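Local coordinates for glycosylation Associate Protein 1 (Streptococcus agalactiae serotype V, PDB 6OYC) that probably works in a complex with two partner proteins in the accessory Sec pathway, which glycosylates and exports streptococcal surface adhesins, and has a glycosyltransferase-like GT-B fold, at residues A[338-343]-A[375-380]; A[329-334]-A[468-473]; A[477-480]-A[485-488]. All blocks are in the same frame, centred on the assembly; numbering follows the deposited sequence.

Contact 1: residues A[338-343]-A[375-380]; sequences SLYKVM and KVFDQK
Phe377 leans over one face of the Tyr340 ring while Gln379 takes hold of the phenol oxygen at the far end, so that a single tyrosine of the 338-343 helix segment carries the whole contact with the loop 375-380. The tyrosine side chain reaches out from its helix with CG anti to the backbone N (chi1 -171°), and the phenylalanine reaches in from the loop, the two side chains running antiparallel, each passing alongside the other. Phe377 CD2 lies over the base of the tyrosine ring, 3.4 Å from Tyr340 CG and nearer the ring's border than its middle. Its neighbour Phe377 CE2 reaches Tyr340 CB at 3.6 Å. The ring centroids are 4.8 Å apart and the planes make 49°, an oblique aromatic pair that is neither a parallel stack nor a T.

Gln379 runs roughly perpendicular to the tyrosine. Its chain bends at chi2 (-114°), which brings the amide back toward the phenol. The hydrogen bond from Gln379 NE2 to Tyr340 OH measures 2.8 Å and is almost straight. The oxygen lies in the plane of the Gln379 amide, and NE2 in turn sits at the edge of the tyrosine ring, near its plane; Gln379 CG also closes on Tyr340 OH at 3.4 Å. Apolar packing near the ring base and a polar grip at its tip thus restrain both ends of the side chain. Asp378, with positive phi where helical geometry ends, separates the two loop residues.

Phe382 extends the aromatic group, meeting Tyr340 edge-to-face and Phe377 obliquely. The contact joins helix 329-344 to the chain leaving helix 360-375; elsewhere on the first helix, Leu339 and Val342 pack on strand 349-354, and Ser338 and Lys341 touch helix 473-481.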
# COMPACT_ATOMS: atom_id res chain seq x y z
N SER A 338 28.83 4.44 16.35
CA SER A 338 28.12 5.20 17.37
C SER A 338 27.15 4.31 18.14
O SER A 338 26.95 4.52 19.34
CB SER A 338 27.38 6.38 16.74
OG SER A 338 28.27 7.45 16.48
N LEU A 339 26.56 3.32 17.47
CA LEU A 339 25.62 2.43 18.15
C LEU A 339 26.33 1.63 19.23
O LEU A 339 25.80 1.45 20.33
CB LEU A 339 24.93 1.50 17.15
CG LEU A 339 23.91 2.12 16.17
CD1 LEU A 339 23.52 1.11 15.08
CD2 LEU A 339 22.68 2.66 16.89
N TYR A 340 27.53 1.13 18.91
CA TYR A 340 28.38 0.48 19.91
C TYR A 340 28.58 1.37 21.13
O TYR A 340 28.38 0.93 22.27
CB TYR A 340 29.72 0.12 19.26
CG TYR A 340 30.61 -0.76 20.13
CD1 TYR A 340 30.28 -2.08 20.37
CD2 TYR A 340 31.79 -0.26 20.68
CE1 TYR A 340 31.09 -2.89 21.16
CE2 TYR A 340 32.60 -1.06 21.46
CZ TYR A 340 32.25 -2.37 21.70
OH TYR A 340 33.05 -3.17 22.48
N LYS A 341 28.93 2.64 20.92
CA LYS A 341 29.23 3.53 22.04
C LYS A 341 28.03 3.72 22.96
O LYS A 341 28.15 3.60 24.18
CB LYS A 341 29.72 4.88 21.52
CG LYS A 341 31.21 4.92 21.17
CD LYS A 341 31.73 6.35 21.17
CE LYS A 341 32.42 6.70 19.84
NZ LYS A 341 33.70 5.95 19.61
N VAL A 342 26.85 4.01 22.39
CA VAL A 342 25.69 4.24 23.25
C VAL A 342 25.24 2.94 23.90
O VAL A 342 24.64 2.96 24.99
CB VAL A 342 24.53 4.90 22.48
CG1 VAL A 342 25.04 6.03 21.58
CG2 VAL A 342 23.73 3.87 21.69
N MET A 343 25.53 1.80 23.28
CA MET A 343 25.04 0.52 23.79
C MET A 343 25.88 0.02 24.95
O MET A 343 25.34 -0.59 25.88
CB MET A 343 25.00 -0.51 22.66
CG MET A 343 23.69 -0.48 21.89
SD MET A 343 23.74 -1.45 20.38
CE MET A 343 23.54 -3.12 21.03
N LYS A 375 31.29 -8.15 13.27
CA LYS A 375 32.29 -9.11 13.75
C LYS A 375 33.51 -8.40 14.33
O LYS A 375 34.07 -8.83 15.35
CB LYS A 375 32.71 -10.03 12.61
CG LYS A 375 32.50 -11.51 12.86
CD LYS A 375 32.79 -12.35 11.60
CE LYS A 375 32.13 -13.72 11.66
NZ LYS A 375 32.49 -14.56 10.48
N VAL A 376 33.91 -7.29 13.72
CA VAL A 376 35.13 -6.60 14.10
C VAL A 376 35.05 -5.99 15.49
O VAL A 376 36.09 -5.70 16.10
CB VAL A 376 35.47 -5.54 13.04
CG1 VAL A 376 36.83 -4.91 13.30
CG2 VAL A 376 35.44 -6.17 11.64
N PHE A 377 33.86 -5.78 16.04
CA PHE A 377 33.83 -5.24 17.39
C PHE A 377 34.13 -6.29 18.44
O PHE A 377 34.31 -5.92 19.61
CB PHE A 377 32.49 -4.57 17.67
CG PHE A 377 32.29 -3.30 16.90
CD1 PHE A 377 32.01 -3.34 15.54
CD2 PHE A 377 32.40 -2.07 17.53
CE1 PHE A 377 31.83 -2.17 14.83
CE2 PHE A 377 32.21 -0.90 16.82
CZ PHE A 377 31.93 -0.95 15.47
N ASP A 378 34.19 -7.57 18.06
CA ASP A 378 34.73 -8.62 18.93
C ASP A 378 33.87 -8.84 20.18
O ASP A 378 34.36 -9.30 21.21
CB ASP A 378 36.18 -8.28 19.28
CG ASP A 378 36.86 -9.33 20.11
OD1 ASP A 378 36.80 -10.51 19.70
OD2 ASP A 378 37.43 -8.97 21.17
N GLN A 379 32.57 -8.53 20.11
CA GLN A 379 31.71 -8.53 21.29
C GLN A 379 30.37 -9.18 20.99
O GLN A 379 29.68 -8.78 20.04
CB GLN A 379 31.51 -7.11 21.80
CG GLN A 379 32.72 -6.54 22.52
CD GLN A 379 32.44 -6.32 23.99
OE1 GLN A 379 32.25 -7.27 24.74
NE2 GLN A 379 32.40 -5.05 24.40
N LYS A 380 29.97 -10.14 21.84
CA LYS A 380 28.83 -11.00 21.53
C LYS A 380 27.51 -10.24 21.62
O LYS A 380 26.57 -10.56 20.87
CB LYS A 380 28.83 -12.23 22.44
CG LYS A 380 27.75 -13.25 22.06
CD LYS A 380 28.35 -14.59 21.64
CE LYS A 380 27.26 -15.64 21.40
NZ LYS A 380 26.94 -15.90 19.96

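Contact 2: residues A[329-334]-A[468-473]; sequences HKELQK and EEIQEL
Where strand 464-466, an outermost strand of the six-stranded parallel sheet, gives way to helix 473-481, a short 3-10 turn at 470-472 lays Ile470 against the first turns of helix 329-344. Both branches of this isoleucine are used. CG2, anti to the backbone N, meets the C-terminal end of the segment, 3.7 Å from Lys334 O and 4.0 Å from Lys334 CB. The other branch carries CD1 one turn back along the helix, where Ile470 CD1 lies 3.9 Å from Glu331 O and 4.1 Å from Glu331 CB. Glu331 lies athwart the isoleucine and offers its aliphatic part, while its OE1 accepts a hydrogen bond from Ser328 N just before the helix. Lys334 likewise contributes its base, and its amine end turns away. The turn has its own polar brace: Glu468 N donates to Glu472 OE1 at 2.6 Å, tilted 33° out of the carboxylate plane.

Across the contact the chemistry is van der Waals packing by methyl groups on backbone and CB atoms. Lys334 NZ and Glu469 OE2 are 6.0 Å apart, too far for a salt bridge, so their opposite charges probably add no more than a mild attraction.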
# COMPACT_ATOMS: atom_id res chain seq x y z
N HIS A 329 27.86 1.62 2.45
CA HIS A 329 28.63 0.81 3.39
C HIS A 329 29.35 1.67 4.42
O HIS A 329 29.35 1.35 5.61
CB HIS A 329 29.61 -0.08 2.64
CG HIS A 329 28.96 -1.24 1.96
ND1 HIS A 329 29.67 -2.20 1.26
CD2 HIS A 329 27.65 -1.59 1.86
CE1 HIS A 329 28.83 -3.09 0.76
NE2 HIS A 329 27.60 -2.75 1.11
N LYS A 330 29.96 2.78 3.98
CA LYS A 330 30.66 3.64 4.93
C LYS A 330 29.69 4.30 5.91
O LYS A 330 30.05 4.54 7.07
CB LYS A 330 31.50 4.70 4.19
CG LYS A 330 30.70 5.81 3.49
CD LYS A 330 30.68 5.66 1.95
CE LYS A 330 29.96 6.82 1.25
NZ LYS A 330 29.90 6.57 -0.19
N GLU A 331 28.47 4.58 5.48
CA GLU A 331 27.47 5.10 6.40
C GLU A 331 27.03 4.04 7.40
O GLU A 331 26.72 4.37 8.54
CB GLU A 331 26.27 5.65 5.62
CG GLU A 331 26.57 6.96 4.93
CD GLU A 331 25.59 7.29 3.82
OE1 GLU A 331 24.79 6.41 3.42
OE2 GLU A 331 25.64 8.44 3.35
N LEU A 332 26.99 2.77 6.98
CA LEU A 332 26.71 1.72 7.95
C LEU A 332 27.85 1.62 8.95
O LEU A 332 27.62 1.49 10.16
CB LEU A 332 26.47 0.39 7.24
CG LEU A 332 25.21 0.41 6.38
CD1 LEU A 332 25.03 -0.87 5.57
CD2 LEU A 332 23.98 0.70 7.24
N GLN A 333 29.08 1.70 8.45
CA GLN A 333 30.24 1.68 9.33
C GLN A 333 30.14 2.79 10.37
O GLN A 333 30.17 2.53 11.58
CB GLN A 333 31.51 1.80 8.51
CG GLN A 333 32.07 0.48 8.03
CD GLN A 333 33.59 0.48 7.98
OE1 GLN A 333 34.23 1.44 8.41
NE2 GLN A 333 34.18 -0.60 7.46
N LYS A 334 30.01 4.04 9.92
CA LYS A 334 29.92 5.15 10.86
C LYS A 334 28.78 4.94 11.85
O LYS A 334 28.89 5.32 13.02
CB LYS A 334 29.74 6.48 10.12
CG LYS A 334 31.04 7.09 9.58
CD LYS A 334 30.86 7.62 8.16
CE LYS A 334 31.54 8.97 7.95
NZ LYS A 334 33.00 8.94 8.25
N GLU A 468 23.11 16.39 12.27
CA GLU A 468 23.91 16.93 11.18
C GLU A 468 24.96 15.94 10.72
O GLU A 468 25.36 15.97 9.55
CB GLU A 468 24.58 18.24 11.60
CG GLU A 468 23.62 19.41 11.83
CD GLU A 468 23.95 20.21 13.08
OE1 GLU A 468 23.49 21.38 13.19
OE2 GLU A 468 24.67 19.69 13.96
N GLU A 469 25.42 15.08 11.61
CA GLU A 469 26.40 14.05 11.27
C GLU A 469 26.02 12.77 12.00
O GLU A 469 25.30 12.80 13.00
CB GLU A 469 27.82 14.49 11.64
CG GLU A 469 28.91 13.87 10.78
CD GLU A 469 30.31 14.14 11.33
OE1 GLU A 469 30.44 14.32 12.57
OE2 GLU A 469 31.29 14.16 10.54
N ILE A 470 26.50 11.65 11.50
CA ILE A 470 26.09 10.37 12.06
C ILE A 470 26.56 10.22 13.50
O ILE A 470 25.83 9.70 14.36
CB ILE A 470 26.57 9.21 11.16
CG1 ILE A 470 25.74 9.20 9.87
CG2 ILE A 470 26.43 7.87 11.88
CD1 ILE A 470 26.19 8.19 8.83
N GLN A 471 27.76 10.71 13.82
CA GLN A 471 28.25 10.59 15.20
C GLN A 471 27.35 11.33 16.18
O GLN A 471 27.38 11.04 17.38
CB GLN A 471 29.70 11.08 15.29
CG GLN A 471 29.92 12.48 15.85
CD GLN A 471 31.41 12.84 16.01
OE1 GLN A 471 32.19 12.08 16.60
NE2 GLN A 471 31.80 14.00 15.48
N GLU A 472 26.51 12.25 15.70
CA GLU A 472 25.53 12.88 16.57
C GLU A 472 24.46 11.89 17.06
O GLU A 472 23.73 12.23 18.00
CB GLU A 472 24.92 14.05 15.82
CG GLU A 472 24.42 15.19 16.68
CD GLU A 472 23.87 16.33 15.83
OE1 GLU A 472 24.21 16.38 14.62
OE2 GLU A 472 23.09 17.15 16.37
N LEU A 473 24.36 10.69 16.47
CA LEU A 473 23.57 9.62 17.08
C LEU A 473 23.95 9.40 18.53
O LEU A 473 23.10 9.04 19.36
CB LEU A 473 23.76 8.31 16.32
CG LEU A 473 23.05 8.13 14.98
CD1 LEU A 473 23.46 6.80 14.34
CD2 LEU A 473 21.53 8.26 15.12

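Contact 3: residues A[477-480]-A[485-488]; sequences IPYY and TNWN
Asn486 and Tyr479 share one hydrogen bond across the tight turn between helices 473-481 and 484-502: Asn486 ND2 donates to Tyr479 O at 2.7 Å. The donor lies in the carbonyl plane, on a lone pair, with a C=O...N angle of 142°; the acceptor is nearly in the amide plane.

Stacking occupies the same two residues. The amide of Asn486 lies almost parallel to the Tyr479 ring, 11° between planes, with ND2 3.3 Å above the ring plane over its centre. Asn486 CB adds a CH-pi contact, 4.1 Å from the centroid of the Tyr479 ring. With CG anti to the backbone N (chi1 -178°), the ring is carried alongside the asparagine amide.

Van der Waals packing involves Tyr480, whose ring turns its edge to the second helix. Tyr480 CE1 comes to 3.3 Å from Asn486 O, and Trp487 CB lies 3.7 Å from Tyr480 O. The polar ends of these aromatics point to other partners: Tyr480 OH bonds to Gly464 O, and Trp487 NE1 to Arg425 O, with Arg425 also forming a cation-pi pair with the indole.

Bond and stack together fix the rotation of the buried amide. With Asn486 OD1 bonded to Arg489 NH2, both its ends have partners, and the guanidinium would probably polarise the amide and strengthen its N-H as a donor.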
# COMPACT_ATOMS: atom_id res chain seq x y z
N ILE A 477 20.49 9.51 20.43
CA ILE A 477 19.92 8.27 20.97
C ILE A 477 19.70 8.42 22.47
O ILE A 477 18.59 8.11 22.95
CB ILE A 477 20.78 7.05 20.61
CG1 ILE A 477 20.76 6.81 19.10
CG2 ILE A 477 20.27 5.83 21.33
CD1 ILE A 477 21.61 5.63 18.64
N PRO A 478 20.68 8.89 23.27
CA PRO A 478 20.39 9.11 24.70
C PRO A 478 19.30 10.13 24.94
O PRO A 478 18.51 9.96 25.88
CB PRO A 478 21.74 9.58 25.25
CG PRO A 478 22.74 8.97 24.34
CD PRO A 478 22.11 9.05 22.98
N TYR A 479 19.22 11.17 24.11
CA TYR A 479 18.21 12.20 24.26
C TYR A 479 16.79 11.64 24.35
O TYR A 479 15.94 12.19 25.05
CB TYR A 479 18.30 13.16 23.07
CG TYR A 479 17.32 14.31 23.10
CD1 TYR A 479 17.62 15.46 23.82
CD2 TYR A 479 16.12 14.27 22.39
CE1 TYR A 479 16.75 16.54 23.85
CE2 TYR A 479 15.24 15.35 22.41
CZ TYR A 479 15.56 16.49 23.15
OH TYR A 479 14.72 17.57 23.20
N TYR A 480 16.50 10.56 23.62
CA TYR A 480 15.17 9.98 23.66
C TYR A 480 15.11 8.69 24.45
O TYR A 480 14.04 8.35 24.97
CB TYR A 480 14.63 9.75 22.23
CG TYR A 480 13.98 10.99 21.66
CD1 TYR A 480 12.91 11.59 22.30
CD2 TYR A 480 14.47 11.60 20.51
CE1 TYR A 480 12.33 12.73 21.81
CE2 TYR A 480 13.88 12.75 20.01
CZ TYR A 480 12.81 13.32 20.67
OH TYR A 480 12.21 14.47 20.20
N THR A 485 11.70 12.50 29.79
CA THR A 485 10.87 13.67 29.55
C THR A 485 10.77 13.98 28.05
O THR A 485 9.73 14.45 27.58
CB THR A 485 11.41 14.86 30.35
OG1 THR A 485 10.37 15.83 30.54
CG2 THR A 485 12.58 15.53 29.65
N ASN A 486 11.83 13.71 27.30
CA ASN A 486 11.82 14.01 25.87
C ASN A 486 10.91 13.04 25.12
O ASN A 486 10.17 13.44 24.22
CB ASN A 486 13.24 13.96 25.32
CG ASN A 486 14.16 14.95 26.00
OD1 ASN A 486 13.77 16.09 26.26
ND2 ASN A 486 15.39 14.53 26.27
N TRP A 487 10.96 11.77 25.51
CA TRP A 487 10.12 10.77 24.86
C TRP A 487 8.64 11.05 25.09
O TRP A 487 7.83 10.97 24.16
CB TRP A 487 10.49 9.38 25.37
CG TRP A 487 9.98 8.30 24.50
CD1 TRP A 487 10.62 7.74 23.42
CD2 TRP A 487 8.72 7.63 24.62
NE1 TRP A 487 9.83 6.77 22.87
CE2 TRP A 487 8.66 6.68 23.58
CE3 TRP A 487 7.65 7.74 25.51
CZ2 TRP A 487 7.57 5.85 23.41
CZ3 TRP A 487 6.57 6.91 25.33
CH2 TRP A 487 6.53 5.97 24.30
N ASN A 488 8.26 11.41 26.32
CA ASN A 488 6.85 11.69 26.56
C ASN A 488 6.40 12.95 25.86
O ASN A 488 5.23 13.07 25.50
CB ASN A 488 6.56 11.78 28.05
CG ASN A 488 6.84 10.48 28.77
OD1 ASN A 488 6.45 9.41 28.32
ND2 ASN A 488 7.54 10.58 29.90

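Following the chain, helix 329-344 comes first and supplies one side of two contacts. Contact 1 closes the shorter loop, returning after strand 349-354 and helix 360-375 to bind the later part of that helix. It is nested within the much longer loop of contact 2, whose segments lie 134 residues apart at their closest ends and which closes, after the remaining strands of the parallel sheet, at the start of the same helix. Contact 3 follows in series as a local hairpin of helices 473-481 and 484-502. Ser338 packs on Gln471 and Leu473 between contacts 1 and 2, and Leu339 and Val342 meet Ile477, so one helix connects all three within the six-stranded sheet region.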